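Local coordinates for protein ulvan Lyase-PL25 (Pseudoalteromonas sp. PLSV, PDB 5UAM) that cleaves ulvan, the sulfated cell-wall polysaccharide of green seaweeds, as a family 25 polysaccharide lyase built on a beta-propeller fold, at residues A[273-276]-A[277-281]; A[288-291]-A[292-296]; A[310-313]-A[314-318]; A[340-344]-A[345-349]; A[392-395]-A[396-400]. One frame throughout, in Å; residues are numbered along the deposited sequence.

All five contacts are local, between residues close in the chain, and lie away from the annotated sites. Interactions 1, 3 and 4 are beta hairpins; interaction 5 is the loop between two strands, and interaction 2 is a helix end. Interactions 3 and 4 belong to one four-stranded sheet, where strands 317-324 and 336-342 are neighbours. Interaction 1 touches both through Val276 and is tied to interaction 2 by hydrogen bonding and a salt bridge; Arg341 of interaction 4 reaches Gly395 of interaction 5. Interaction 4 lies at the surface and adds a pair of indoles, whereas the others are partly buried. An Asn or Asp side chain organises interactions 1, 3, 4 and 5; in interaction 2 a backbone carbonyl gathers the donors.

Interaction 1 (A[273-276]-A[277-281]); sequences WSNV and EGEKL
Ser274 and Lys280 face each other as an antiparallel non-hydrogen-bonded pair, their CA atoms 4.2 Å apart, where 273-276 doubles back into 277-281. A type I turn from Asn275 to Gly278 makes the reversal: Gly278 N donates to Asn275 O, while Asn275 N donates to Glu279 O. With Gly278 at a positive phi of 85°, this is a hairpin with a G1 beta bulge, and any side chain at Gly278 would run into the preceding carbonyl oxygen. Leu281 N bonds to Trp273 O at 2.9 Å, and a water bridges Trp273 N and Leu281 O.

Asn275 braces the turn from within. Its CG stands between the backbone N and the carbonyl carbon (chi1 74°), which turns the amide back over the chain that follows. OD1 takes two N-H groups from opposite faces of the amide plane: Glu277 N, in an Asx turn, and Glu279 N, each 3.0 Å from OD1. ND2 donates within its own amide plane to Glu279 OE1 at 3.0 Å, reaching that oxygen from above the carboxylate. Leu281 CD1 packs on Ser274 C, 3.7 Å away.

Asn275 ND2 also bonds to Lys293 O, and Glu279 OE2 forms a salt bridge with Lys293 NZ, binding the turn to helix 287-293. Alongside, Ser274 pairs with Ser265 of strand 258-267, Trp273 stacks on Phe266, and Val276 rests on Trp342 of strand 336-342.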
loop_
_atom_site.group_PDB
_atom_site.type_symbol
_atom_site.label_atom_id
_atom_site.label_comp_id
_atom_site.label_asym_id
_atom_site.label_seq_id
_atom_site.Cartn_x
_atom_site.Cartn_y
_atom_site.Cartn_z
ATOM N N TRP A 273 -2.650 -7.414 20.806
ATOM C CA TRP A 273 -3.391 -6.502 19.958
ATOM C C TRP A 273 -4.527 -5.868 20.752
ATOM O O TRP A 273 -5.057 -6.467 21.691
ATOM C CB TRP A 273 -3.963 -7.283 18.786
ATOM C CG TRP A 273 -2.909 -7.784 17.840
ATOM C CD1 TRP A 273 -1.950 -8.730 18.092
ATOM C CD2 TRP A 273 -2.720 -7.369 16.491
ATOM N NE1 TRP A 273 -1.180 -8.925 16.969
ATOM C CE2 TRP A 273 -1.629 -8.109 15.967
ATOM C CE3 TRP A 273 -3.367 -6.451 15.670
ATOM C CZ2 TRP A 273 -1.170 -7.939 14.658
ATOM C CZ3 TRP A 273 -2.919 -6.292 14.384
ATOM C CH2 TRP A 273 -1.831 -7.034 13.879
ATOM N N SER A 274 -4.897 -4.645 20.366
ATOM C CA SER A 274 -5.907 -3.907 21.110
ATOM C C SER A 274 -6.633 -2.946 20.185
ATOM O O SER A 274 -6.124 -2.566 19.131
ATOM C CB SER A 274 -5.287 -3.134 22.270
ATOM O OG SER A 274 -4.312 -2.239 21.788
ATOM N N ASN A 275 -7.816 -2.517 20.622
ATOM C CA ASN A 275 -8.543 -1.491 19.901
ATOM C C ASN A 275 -8.066 -0.124 20.368
ATOM O O ASN A 275 -7.129 -0.012 21.161
ATOM C CB ASN A 275 -10.054 -1.698 20.017
ATOM C CG ASN A 275 -10.614 -1.322 21.374
ATOM O OD1 ASN A 275 -9.892 -0.947 22.306
ATOM N ND2 ASN A 275 -11.933 -1.399 21.480
ATOM N N VAL A 276 -8.677 0.937 19.826
ATOM C CA VAL A 276 -8.232 2.300 20.104
ATOM C C VAL A 276 -8.365 2.660 21.569
ATOM O O VAL A 276 -7.693 3.584 22.052
ATOM C CB VAL A 276 -8.984 3.292 19.177
ATOM C CG1 VAL A 276 -10.469 3.369 19.556
ATOM C CG2 VAL A 276 -8.338 4.661 19.221
ATOM N N GLU A 277 -9.218 1.959 22.304
ATOM C CA GLU A 277 -9.398 2.214 23.724
ATOM C C GLU A 277 -8.533 1.312 24.589
ATOM O O GLU A 277 -8.684 1.313 25.816
ATOM C CB GLU A 277 -10.870 2.049 24.095
ATOM C CG GLU A 277 -11.724 3.105 23.440
ATOM C CD GLU A 277 -13.088 3.276 24.089
ATOM O OE1 GLU A 277 -13.407 4.414 24.498
ATOM O OE2 GLU A 277 -13.834 2.280 24.191
ATOM N N GLY A 278 -7.634 0.547 23.975
ATOM C CA GLY A 278 -6.739 -0.297 24.728
ATOM C C GLY A 278 -7.293 -1.647 25.102
ATOM O O GLY A 278 -6.599 -2.410 25.786
ATOM N N GLU A 279 -8.521 -1.968 24.714
ATOM C CA GLU A 279 -9.066 -3.274 25.055
ATOM C C GLU A 279 -8.373 -4.345 24.218
ATOM O O GLU A 279 -8.239 -4.201 22.994
ATOM C CB GLU A 279 -10.564 -3.319 24.789
ATOM C CG GLU A 279 -11.381 -2.240 25.461
ATOM C CD GLU A 279 -12.818 -2.279 24.981
ATOM O OE1 GLU A 279 -13.238 -1.351 24.233
ATOM O OE2 GLU A 279 -13.494 -3.283 25.309
ATOM N N LYS A 280 -7.961 -5.425 24.876
ATOM C CA LYS A 280 -7.174 -6.451 24.214
ATOM C C LYS A 280 -8.069 -7.376 23.405
ATOM O O LYS A 280 -9.198 -7.694 23.794
ATOM C CB LYS A 280 -6.337 -7.217 25.242
ATOM C CG LYS A 280 -5.197 -6.351 25.779
ATOM C CD LYS A 280 -4.396 -7.037 26.877
ATOM C CE LYS A 280 -3.306 -6.101 27.388
ATOM N NZ LYS A 280 -2.620 -6.623 28.607
ATOM N N LEU A 281 -7.536 -7.823 22.271
ATOM C CA LEU A 281 -8.265 -8.635 21.309
ATOM C C LEU A 281 -7.622 -10.009 21.190
ATOM O O LEU A 281 -6.394 -10.129 21.162
ATOM C CB LEU A 281 -8.211 -7.974 19.934
ATOM C CG LEU A 281 -8.693 -6.519 19.880
ATOM C CD1 LEU A 281 -8.309 -5.858 18.578
ATOM C CD2 LEU A 281 -10.202 -6.453 20.094
HETATM O O HOH W 1 -3.843 -9.935 21.573
#

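Interaction 2 (A[288-291]-A[292-296]); sequences EVAD and EKTMA. With EDO (1,2-ethanediol), chain L.
Ala290 O and Thr294 N form a 2.9 Å hydrogen bond at the point where the chain leaves its helix. The same carbonyl oxygen also draws two weak bonds, from Met295 N at 3.0 Å and from Lys293 N, so three successive N-H groups converge on it. Thr294 OG1 comes down on the Ala290 side chain, 3.3 Å from its CB, because chi1 of 64° places the hydroxyl between the backbone N and the carbonyl carbon. One residue further on, Asp291 and Met295 run side by side and point the same way. Met295 CG is anti to its N, and the chain then bends at both later torsions; its methyl CE ends 3.4 Å from Asp291 OD1.

This is the C-terminal end of the short helix 287-293. Thr294 is the first residue to abandon helical angles, and strand 295-297 starts directly behind it. Within the helix, Lys293 N bonds to Val289 O at 2.8 Å, approaching nearly along the C=O axis, and Lys293 CB lies against the same oxygen. Glu292 N reaches Glu288 O at a longer 3.3 Å.

A 1,2-ethanediol molecule, probably from the crystallisation liquor, spans the break: its O2 donates to Asp291 O and its O1 to Met295 O, the latter at 2.7 Å. Farther out, Tyr262 OH bonds to Asp291 OD1 and Tyr237 OH to Thr294 OG1, while Lys210 pairs with Glu288. Backbone bonds from Thr294 to Phe263 and from Ala296 to Val261 lay the emerging strand along strand 258-267.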
loop_
_atom_site.group_PDB
_atom_site.type_symbol
_atom_site.label_atom_id
_atom_site.label_comp_id
_atom_site.label_asym_id
_atom_site.label_seq_id
_atom_site.Cartn_x
_atom_site.Cartn_y
_atom_site.Cartn_z
ATOM N N GLU A 288 -17.190 -10.531 13.724
ATOM C CA GLU A 288 -18.073 -10.247 14.850
ATOM C C GLU A 288 -17.348 -9.447 15.921
ATOM O O GLU A 288 -17.907 -8.504 16.492
ATOM C CB GLU A 288 -18.615 -11.563 15.412
ATOM C CG GLU A 288 -19.593 -12.266 14.468
ATOM C CD GLU A 288 -18.949 -13.261 13.503
ATOM O OE1 GLU A 288 -17.729 -13.207 13.268
ATOM O OE2 GLU A 288 -19.689 -14.145 13.009
ATOM N N VAL A 289 -16.103 -9.808 16.216
ATOM C CA VAL A 289 -15.338 -9.038 17.182
ATOM C C VAL A 289 -15.008 -7.666 16.631
ATOM O O VAL A 289 -15.032 -6.671 17.367
ATOM C CB VAL A 289 -14.074 -9.809 17.586
ATOM C CG1 VAL A 289 -13.092 -8.886 18.351
ATOM C CG2 VAL A 289 -14.475 -11.033 18.404
ATOM N N ALA A 290 -14.646 -7.586 15.346
ATOM C CA ALA A 290 -14.311 -6.295 14.759
ATOM C C ALA A 290 -15.498 -5.336 14.822
ATOM O O ALA A 290 -15.347 -4.160 15.178
ATOM C CB ALA A 290 -13.841 -6.479 13.313
ATOM N N ASP A 291 -16.684 -5.808 14.445
ATOM C CA ASP A 291 -17.861 -4.945 14.515
ATOM C C ASP A 291 -18.132 -4.462 15.931
ATOM O O ASP A 291 -18.653 -3.359 16.118
ATOM C CB ASP A 291 -19.099 -5.668 13.969
ATOM C CG ASP A 291 -19.127 -5.724 12.450
ATOM O OD1 ASP A 291 -18.268 -5.094 11.793
ATOM O OD2 ASP A 291 -20.001 -6.415 11.893
ATOM N N GLU A 292 -17.792 -5.263 16.936
ATOM C CA GLU A 292 -18.021 -4.901 18.326
ATOM C C GLU A 292 -16.935 -3.983 18.877
ATOM O O GLU A 292 -17.240 -3.099 19.688
ATOM C CB GLU A 292 -18.094 -6.183 19.163
ATOM C CG GLU A 292 -18.235 -5.980 20.680
ATOM C CD GLU A 292 -19.628 -5.549 21.095
ATOM O OE1 GLU A 292 -20.543 -5.574 20.240
ATOM O OE2 GLU A 292 -19.798 -5.194 22.283
ATOM N N LYS A 293 -15.677 -4.167 18.458
ATOM C CA LYS A 293 -14.539 -3.589 19.171
ATOM C C LYS A 293 -13.632 -2.694 18.344
ATOM O O LYS A 293 -12.985 -1.809 18.924
ATOM C CB LYS A 293 -13.655 -4.693 19.769
ATOM C CG LYS A 293 -14.321 -5.550 20.826
ATOM C CD LYS A 293 -14.679 -4.747 22.063
ATOM C CE LYS A 293 -15.323 -5.612 23.124
ATOM N NZ LYS A 293 -15.822 -4.762 24.248
ATOM N N THR A 294 -13.540 -2.879 17.029
ATOM C CA THR A 294 -12.560 -2.137 16.244
ATOM C C THR A 294 -13.153 -1.273 15.138
ATOM O O THR A 294 -12.398 -0.579 14.448
ATOM C CB THR A 294 -11.526 -3.079 15.607
ATOM O OG1 THR A 294 -12.178 -3.947 14.666
ATOM C CG2 THR A 294 -10.824 -3.899 16.666
ATOM N N MET A 295 -14.461 -1.294 14.920
ATOM C CA MET A 295 -15.052 -0.422 13.905
ATOM C C MET A 295 -14.671 1.026 14.165
ATOM O O MET A 295 -14.790 1.526 15.289
ATOM C CB MET A 295 -16.573 -0.554 13.937
ATOM C CG MET A 295 -17.306 0.326 12.944
ATOM S SD MET A 295 -17.031 -0.190 11.256
ATOM C CE MET A 295 -17.999 -1.714 11.186
ATOM N N ALA A 296 -14.233 1.707 13.113
ATOM C CA ALA A 296 -13.930 3.128 13.177
ATOM C C ALA A 296 -14.950 3.988 12.461
ATOM O O ALA A 296 -15.352 5.021 12.996
ATOM C CB ALA A 296 -12.549 3.403 12.579
HETATM C C1 EDO L . -16.779 -0.113 17.599
HETATM O O1 EDO L . -16.691 1.288 17.250
HETATM C C2 EDO L . -18.221 -0.505 17.883
HETATM O O2 EDO L . -18.965 -0.471 16.661
#

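Interaction 3 (A[310-313]-A[314-318]); sequences HLDA and QGQPH
A beta hairpin with a type I turn and a G1 bulge joins 310-313 to 314-318, and the carboxylate of Asp312 organises it. His310 and His318 form an antiparallel hydrogen-bonded pair, followed by the non-hydrogen-bonded pair of Leu311 and Pro317. Gly315 N donates to Asp312 O and Asp312 N to Gln316 O.

Asp312 CG sits between its backbone N and carbonyl carbon (chi1 67°), a torsion that swings the carboxylate back across the loop, where four donors grip it. OD1 accepts Gln314 N, in an Asx turn, at 2.9 Å and Gln316 N at 3.0 Å, from opposite faces of the carboxylate plane. On OD2, the syn lone pair receives Gln316 NE2 at 3.1 Å. His318 NE2 meets OD2 at 2.9 Å on the anti side, tilted out of the carboxylate plane, with the oxygen in the plane of the imidazole. These donors probably offset the buried negative charge. Putting an alanine here would probably strand the Gln314 and Gln316 N-H groups and His318 NE2 without their acceptor and leave the Gln316 amide free to turn. Leu311 CD2 packs on Pro317 CB at 3.8 Å.

Strand 336-342 adjoins through the backbone bond between Pro317 and Trp342, and His318 ND1 bonds to His339. Strand 362-367 of the next sheet lies against Asp312 and His318 through Val367, and its Asp364 binds His310 NE2.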
loop_
_atom_site.group_PDB
_atom_site.type_symbol
_atom_site.label_atom_id
_atom_site.label_comp_id
_atom_site.label_asym_id
_atom_site.label_seq_id
_atom_site.Cartn_x
_atom_site.Cartn_y
_atom_site.Cartn_z
ATOM N N HIS A 310 -2.372 6.796 10.211
ATOM C CA HIS A 310 -1.244 7.430 10.879
ATOM C C HIS A 310 -1.729 8.048 12.177
ATOM O O HIS A 310 -2.884 8.490 12.282
ATOM C CB HIS A 310 -0.646 8.569 10.023
ATOM C CG HIS A 310 -0.217 8.139 8.663
ATOM N ND1 HIS A 310 0.921 7.396 8.454
ATOM C CD2 HIS A 310 -0.773 8.348 7.448
ATOM C CE1 HIS A 310 1.041 7.155 7.154
ATOM N NE2 HIS A 310 0.034 7.731 6.528
ATOM N N LEU A 311 -0.839 8.085 13.172
ATOM C CA LEU A 311 -1.172 8.699 14.451
ATOM C C LEU A 311 -0.793 10.170 14.477
ATOM O O LEU A 311 0.251 10.564 13.951
ATOM C CB LEU A 311 -0.421 8.019 15.588
ATOM C CG LEU A 311 -0.652 6.522 15.748
ATOM C CD1 LEU A 311 0.065 6.004 16.975
ATOM C CD2 LEU A 311 -2.134 6.186 15.837
ATOM N N ASP A 312 -1.632 10.976 15.136
ATOM C CA ASP A 312 -1.298 12.372 15.369
ATOM C C ASP A 312 -0.366 12.490 16.580
ATOM O O ASP A 312 0.027 11.499 17.203
ATOM C CB ASP A 312 -2.559 13.247 15.456
ATOM C CG ASP A 312 -3.440 12.964 16.660
ATOM O OD1 ASP A 312 -2.948 12.527 17.716
ATOM O OD2 ASP A 312 -4.657 13.222 16.557
ATOM N N ALA A 313 0.017 13.732 16.885
ATOM C CA ALA A 313 0.995 14.008 17.929
ATOM C C ALA A 313 0.488 13.638 19.312
ATOM O O ALA A 313 1.291 13.493 20.244
ATOM C CB ALA A 313 1.351 15.492 17.903
ATOM N N GLN A 314 -0.818 13.472 19.468
ATOM C CA GLN A 314 -1.380 12.998 20.717
ATOM C C GLN A 314 -1.543 11.487 20.749
ATOM O O GLN A 314 -2.072 10.951 21.728
ATOM C CB GLN A 314 -2.725 13.666 20.973
ATOM C CG GLN A 314 -2.628 15.157 21.203
ATOM C CD GLN A 314 -3.932 15.757 21.663
ATOM O OE1 GLN A 314 -4.791 15.066 22.209
ATOM N NE2 GLN A 314 -4.076 17.051 21.475
ATOM N N GLY A 315 -1.071 10.789 19.726
ATOM C CA GLY A 315 -1.201 9.350 19.673
ATOM C C GLY A 315 -2.519 8.849 19.140
ATOM O O GLY A 315 -2.760 7.639 19.176
ATOM N N GLN A 316 -3.367 9.730 18.630
ATOM C CA GLN A 316 -4.706 9.335 18.222
ATOM C C GLN A 316 -4.701 8.956 16.746
ATOM O O GLN A 316 -4.077 9.646 15.935
ATOM C CB GLN A 316 -5.666 10.501 18.412
ATOM C CG GLN A 316 -5.682 11.058 19.837
ATOM C CD GLN A 316 -6.508 12.326 20.033
ATOM O OE1 GLN A 316 -7.279 12.427 20.990
ATOM N NE2 GLN A 316 -6.304 13.308 19.178
ATOM N N PRO A 317 -5.372 7.871 16.359
ATOM C CA PRO A 317 -5.346 7.458 14.952
ATOM C C PRO A 317 -6.247 8.280 14.047
ATOM O O PRO A 317 -7.382 8.625 14.385
ATOM C CB PRO A 317 -5.822 6.006 15.001
ATOM C CG PRO A 317 -6.693 5.956 16.196
ATOM C CD PRO A 317 -5.999 6.842 17.211
ATOM N N HIS A 318 -5.705 8.539 12.863
ATOM C CA HIS A 318 -6.391 9.084 11.709
ATOM C C HIS A 318 -6.348 8.038 10.604
ATOM O O HIS A 318 -5.381 7.267 10.479
ATOM C CB HIS A 318 -5.661 10.326 11.226
ATOM C CG HIS A 318 -5.729 11.473 12.171
ATOM N ND1 HIS A 318 -6.279 12.685 11.819
ATOM C CD2 HIS A 318 -5.321 11.600 13.456
ATOM C CE1 HIS A 318 -6.206 13.508 12.847
ATOM N NE2 HIS A 318 -5.619 12.878 13.849
#

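Interaction 4 (A[340-344]-A[345-349]); sequences VRWNG and NEWVG
Trp342 CB lies over the six-membered ring of Trp347, 3.9 Å from its centroid and 15° off the ring normal, in a CH-pi contact. CG continues anti to the backbone N (chi1 177°), carrying the indole out over the turn. Its CE3 edge points at the Trp347 face, 3.5 Å from NE1; this edge-to-face pair has planes 62° apart. CZ3 touches Glu346 CA, and CH2 meets Asn345 O at 3.4 Å. One face of the indole thus lies over the backbone N atoms of Gly344, Asn345 and Glu346.

This is the tip of the beta hairpin of strands 336-342 and 347-352, the last two of a four-stranded propeller blade; Asn343 N donates to Glu346 O. Arg341 and Val348 exchange two backbone hydrogen bonds, and Val348 CG2 sits over a face of the Arg341 guanidinium, whose NE has a weak bond to Gly395 O. Val340 CG1 packs on Trp347 CE3 at 3.8 Å.

Asn343 holds the turn from the other side of the backbone. Its OD1 accepts Asn345 N, in an Asx turn, at 2.7 Å and Glu346 N at 2.9 Å. ND2, within the amide plane, donates to Glu346 OE2 at 2.9 Å, on the anti side and tilted from the carboxylate plane. A leucine in its place would probably leave both turn N-H groups without this acceptor and the Glu346 carboxylate free to swing. A water bridges Asn343 O and Asn345 ND2.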
loop_
_atom_site.group_PDB
_atom_site.type_symbol
_atom_site.label_atom_id
_atom_site.label_comp_id
_atom_site.label_asym_id
_atom_site.label_seq_id
_atom_site.Cartn_x
_atom_site.Cartn_y
_atom_site.Cartn_z
ATOM N N VAL A 340 -11.098 10.131 8.482
ATOM C CA VAL A 340 -11.724 9.711 9.736
ATOM C C VAL A 340 -10.678 9.839 10.832
ATOM O O VAL A 340 -9.491 9.621 10.586
ATOM C CB VAL A 340 -12.170 8.235 9.596
ATOM C CG1 VAL A 340 -12.546 7.619 10.950
ATOM C CG2 VAL A 340 -13.310 8.129 8.593
ATOM N N ARG A 341 -11.101 10.208 12.045
ATOM C CA ARG A 341 -10.142 10.252 13.144
ATOM C C ARG A 341 -10.816 9.977 14.477
ATOM O O ARG A 341 -12.020 10.171 14.661
ATOM C CB ARG A 341 -9.399 11.588 13.221
ATOM C CG ARG A 341 -10.281 12.756 13.610
ATOM C CD ARG A 341 -9.522 14.069 13.544
ATOM N NE ARG A 341 -10.371 15.182 13.943
ATOM C CZ ARG A 341 -10.478 15.645 15.185
ATOM N NH1 ARG A 341 -9.765 15.104 16.170
ATOM N NH2 ARG A 341 -11.288 16.665 15.452
ATOM N N TRP A 342 -9.990 9.526 15.417
ATOM C CA TRP A 342 -10.383 9.342 16.807
ATOM C C TRP A 342 -10.075 10.619 17.571
ATOM O O TRP A 342 -8.933 11.074 17.577
ATOM C CB TRP A 342 -9.566 8.186 17.379
ATOM C CG TRP A 342 -9.791 7.900 18.844
ATOM C CD1 TRP A 342 -8.937 8.167 19.876
ATOM C CD2 TRP A 342 -10.937 7.276 19.424
ATOM N NE1 TRP A 342 -9.490 7.762 21.063
ATOM C CE2 TRP A 342 -10.714 7.193 20.816
ATOM C CE3 TRP A 342 -12.122 6.760 18.902
ATOM C CZ2 TRP A 342 -11.642 6.625 21.689
ATOM C CZ3 TRP A 342 -13.036 6.202 19.756
ATOM C CH2 TRP A 342 -12.792 6.125 21.143
ATOM N N ASN A 343 -11.087 11.204 18.205
ATOM C CA ASN A 343 -10.894 12.494 18.853
ATOM C C ASN A 343 -10.570 12.363 20.326
ATOM O O ASN A 343 -10.523 13.378 21.024
ATOM C CB ASN A 343 -12.107 13.405 18.657
ATOM C CG ASN A 343 -13.318 12.961 19.443
ATOM O OD1 ASN A 343 -13.260 12.082 20.309
ATOM N ND2 ASN A 343 -14.438 13.604 19.159
ATOM N N GLY A 344 -10.352 11.141 20.810
ATOM C CA GLY A 344 -10.092 10.857 22.191
ATOM C C GLY A 344 -11.276 10.236 22.886
ATOM O O GLY A 344 -11.097 9.568 23.908
ATOM N N ASN A 345 -12.483 10.417 22.347
ATOM C CA ASN A 345 -13.673 9.834 22.949
ATOM C C ASN A 345 -14.534 9.093 21.936
ATOM O O ASN A 345 -15.258 8.164 22.312
ATOM C CB ASN A 345 -14.507 10.904 23.650
ATOM C CG ASN A 345 -13.760 11.543 24.793
ATOM O OD1 ASN A 345 -13.700 11.001 25.882
ATOM N ND2 ASN A 345 -13.132 12.678 24.518
ATOM N N GLU A 346 -14.474 9.497 20.669
ATOM C CA GLU A 346 -15.291 8.872 19.644
ATOM C C GLU A 346 -14.604 9.039 18.301
ATOM O O GLU A 346 -13.731 9.892 18.125
ATOM C CB GLU A 346 -16.704 9.468 19.589
ATOM C CG GLU A 346 -16.747 10.948 19.240
ATOM C CD GLU A 346 -17.322 11.833 20.350
ATOM O OE1 GLU A 346 -18.067 11.316 21.219
ATOM O OE2 GLU A 346 -17.032 13.056 20.349
ATOM N N TRP A 347 -14.989 8.194 17.354
ATOM C CA TRP A 347 -14.568 8.370 15.974
ATOM C C TRP A 347 -15.455 9.411 15.308
ATOM O O TRP A 347 -16.684 9.404 15.471
ATOM C CB TRP A 347 -14.692 7.053 15.214
ATOM C CG TRP A 347 -13.764 5.982 15.655
ATOM C CD1 TRP A 347 -14.044 4.949 16.517
ATOM C CD2 TRP A 347 -12.407 5.825 15.264
ATOM N NE1 TRP A 347 -12.925 4.150 16.663
ATOM C CE2 TRP A 347 -11.909 4.668 15.908
ATOM C CE3 TRP A 347 -11.555 6.540 14.420
ATOM C CZ2 TRP A 347 -10.602 4.227 15.724
ATOM C CZ3 TRP A 347 -10.258 6.091 14.249
ATOM C CH2 TRP A 347 -9.796 4.939 14.904
ATOM N N VAL A 348 -14.811 10.312 14.568
ATOM C CA VAL A 348 -15.490 11.399 13.888
ATOM C C VAL A 348 -15.010 11.447 12.444
ATOM O O VAL A 348 -14.013 10.831 12.060
ATOM C CB VAL A 348 -15.284 12.759 14.597
ATOM C CG1 VAL A 348 -15.849 12.703 16.012
ATOM C CG2 VAL A 348 -13.818 13.142 14.619
ATOM N N GLY A 349 -15.755 12.193 11.641
ATOM C CA GLY A 349 -15.330 12.453 10.282
ATOM C C GLY A 349 -16.091 11.658 9.246
ATOM O O GLY A 349 -17.296 11.420 9.383
HETATM O O HOH W 2 -12.406 14.689 22.724
#

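Interaction 5 (A[392-395]-A[396-400]); sequences SHDG and GEHFV
Residues 392-399 form an Asp box, the Ser-X-Asp-X-Gly-X-X-aromatic loop of BNR-type propellers, here supplied by Ser392, Asp394, Gly396 and Phe399. It joins strands 384-392 and 400-408, the third and fourth strands of a blade. Ser392 OG lies anti to its backbone N (chi1 174°), directed into the loop, where it accepts Asp394 N in an ST turn and Gly396 N at 2.9 Å.

Asp394 grips the returning chain with both oxygens. OD1 receives His398 N on its syn lone pair at 3.0 Å and a weak bond from Glu397 N. OD2 likewise uses its syn lone pair, for His398 ND1 at 2.8 Å; the oxygen lies in the imidazole plane, which holds the ring at a fixed rotation. Gly396, with phi at 99°, has no room for a CB beside Gly395 O.

A water bridges His393 N and His398 O across the mouth of the loop. Backbone bonds of Ser392 with Ile373 and of Gly395 with Glu371 tie the loop to the start of strand 373-381, and Phe399 meets Tyr375 nearly at right angles. Beyond the hydroxyl network, CB of Ser392 sits over one face of the Phe399 ring, 3.6 Å from its centroid.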
loop_
_atom_site.group_PDB
_atom_site.type_symbol
_atom_site.label_atom_id
_atom_site.label_comp_id
_atom_site.label_asym_id
_atom_site.label_seq_id
_atom_site.Cartn_x
_atom_site.Cartn_y
_atom_site.Cartn_z
ATOM N N SER A 392 -6.176 20.652 5.767
ATOM C CA SER A 392 -7.247 20.935 6.705
ATOM C C SER A 392 -6.642 21.488 7.982
ATOM O O SER A 392 -5.573 21.045 8.417
ATOM C CB SER A 392 -8.032 19.668 7.049
ATOM O OG SER A 392 -8.995 19.926 8.070
ATOM N N HIS A 393 -7.348 22.445 8.592
ATOM C CA HIS A 393 -7.026 22.915 9.933
ATOM C C HIS A 393 -8.169 22.697 10.915
ATOM O O HIS A 393 -8.139 23.255 12.020
ATOM C CB HIS A 393 -6.633 24.393 9.915
ATOM C CG HIS A 393 -5.334 24.653 9.226
ATOM N ND1 HIS A 393 -4.123 24.281 9.770
ATOM C CD2 HIS A 393 -5.054 25.231 8.034
ATOM C CE1 HIS A 393 -3.150 24.630 8.948
ATOM N NE2 HIS A 393 -3.688 25.203 7.884
ATOM N N ASP A 394 -9.172 21.903 10.542
ATOM C CA ASP A 394 -10.310 21.616 11.407
ATOM C C ASP A 394 -10.495 20.118 11.611
ATOM O O ASP A 394 -11.616 19.638 11.789
ATOM C CB ASP A 394 -11.587 22.290 10.902
ATOM C CG ASP A 394 -12.055 21.779 9.538
ATOM O OD1 ASP A 394 -11.469 20.838 8.955
ATOM O OD2 ASP A 394 -13.044 22.360 9.040
ATOM N N GLY A 395 -9.391 19.369 11.593
ATOM C CA GLY A 395 -9.434 17.950 11.885
ATOM C C GLY A 395 -10.033 17.116 10.787
ATOM O O GLY A 395 -10.479 15.990 11.035
ATOM N N GLY A 396 -10.067 17.639 9.568
ATOM C CA GLY A 396 -10.465 16.858 8.418
ATOM C C GLY A 396 -11.897 17.039 7.980
ATOM O O GLY A 396 -12.362 16.263 7.138
ATOM N N GLU A 397 -12.615 18.010 8.540
ATOM C CA GLU A 397 -13.960 18.309 8.052
ATOM C C GLU A 397 -13.904 19.040 6.717
ATOM O O GLU A 397 -14.737 18.796 5.837
ATOM C CB GLU A 397 -14.725 19.147 9.074
ATOM C CG GLU A 397 -15.061 18.395 10.345
ATOM C CD GLU A 397 -16.062 19.127 11.213
ATOM O OE1 GLU A 397 -16.554 20.199 10.789
ATOM O OE2 GLU A 397 -16.358 18.620 12.315
ATOM N N HIS A 398 -12.931 19.936 6.546
ATOM C CA HIS A 398 -12.765 20.667 5.294
ATOM C C HIS A 398 -11.293 20.722 4.927
ATOM O O HIS A 398 -10.444 20.995 5.779
ATOM C CB HIS A 398 -13.248 22.111 5.405
ATOM C CG HIS A 398 -14.678 22.245 5.811
ATOM N ND1 HIS A 398 -15.069 22.322 7.129
ATOM C CD2 HIS A 398 -15.814 22.310 5.076
ATOM C CE1 HIS A 398 -16.385 22.447 7.187
ATOM N NE2 HIS A 398 -16.859 22.438 5.955
ATOM N N PHE A 399 -11.003 20.483 3.647
ATOM C CA PHE A 399 -9.670 20.623 3.093
ATOM C C PHE A 399 -9.695 21.654 1.971
ATOM O O PHE A 399 -10.696 21.803 1.268
ATOM C CB PHE A 399 -9.169 19.299 2.498
ATOM C CG PHE A 399 -8.894 18.228 3.518
ATOM C CD1 PHE A 399 -9.931 17.471 4.042
ATOM C CD2 PHE A 399 -7.601 17.976 3.945
ATOM C CE1 PHE A 399 -9.681 16.479 4.987
ATOM C CE2 PHE A 399 -7.343 16.994 4.883
ATOM C CZ PHE A 399 -8.385 16.248 5.404
ATOM N N VAL A 400 -8.584 22.372 1.834
ATOM C CA VAL A 400 -8.385 23.379 0.799
ATOM C C VAL A 400 -7.150 22.991 0.002
ATOM O O VAL A 400 -6.134 22.601 0.585
ATOM C CB VAL A 400 -8.177 24.772 1.419
ATOM C CG1 VAL A 400 -7.802 25.780 0.343
ATOM C CG2 VAL A 400 -9.444 25.212 2.122
HETATM O O HOH W 3 -9.760 23.360 7.371
#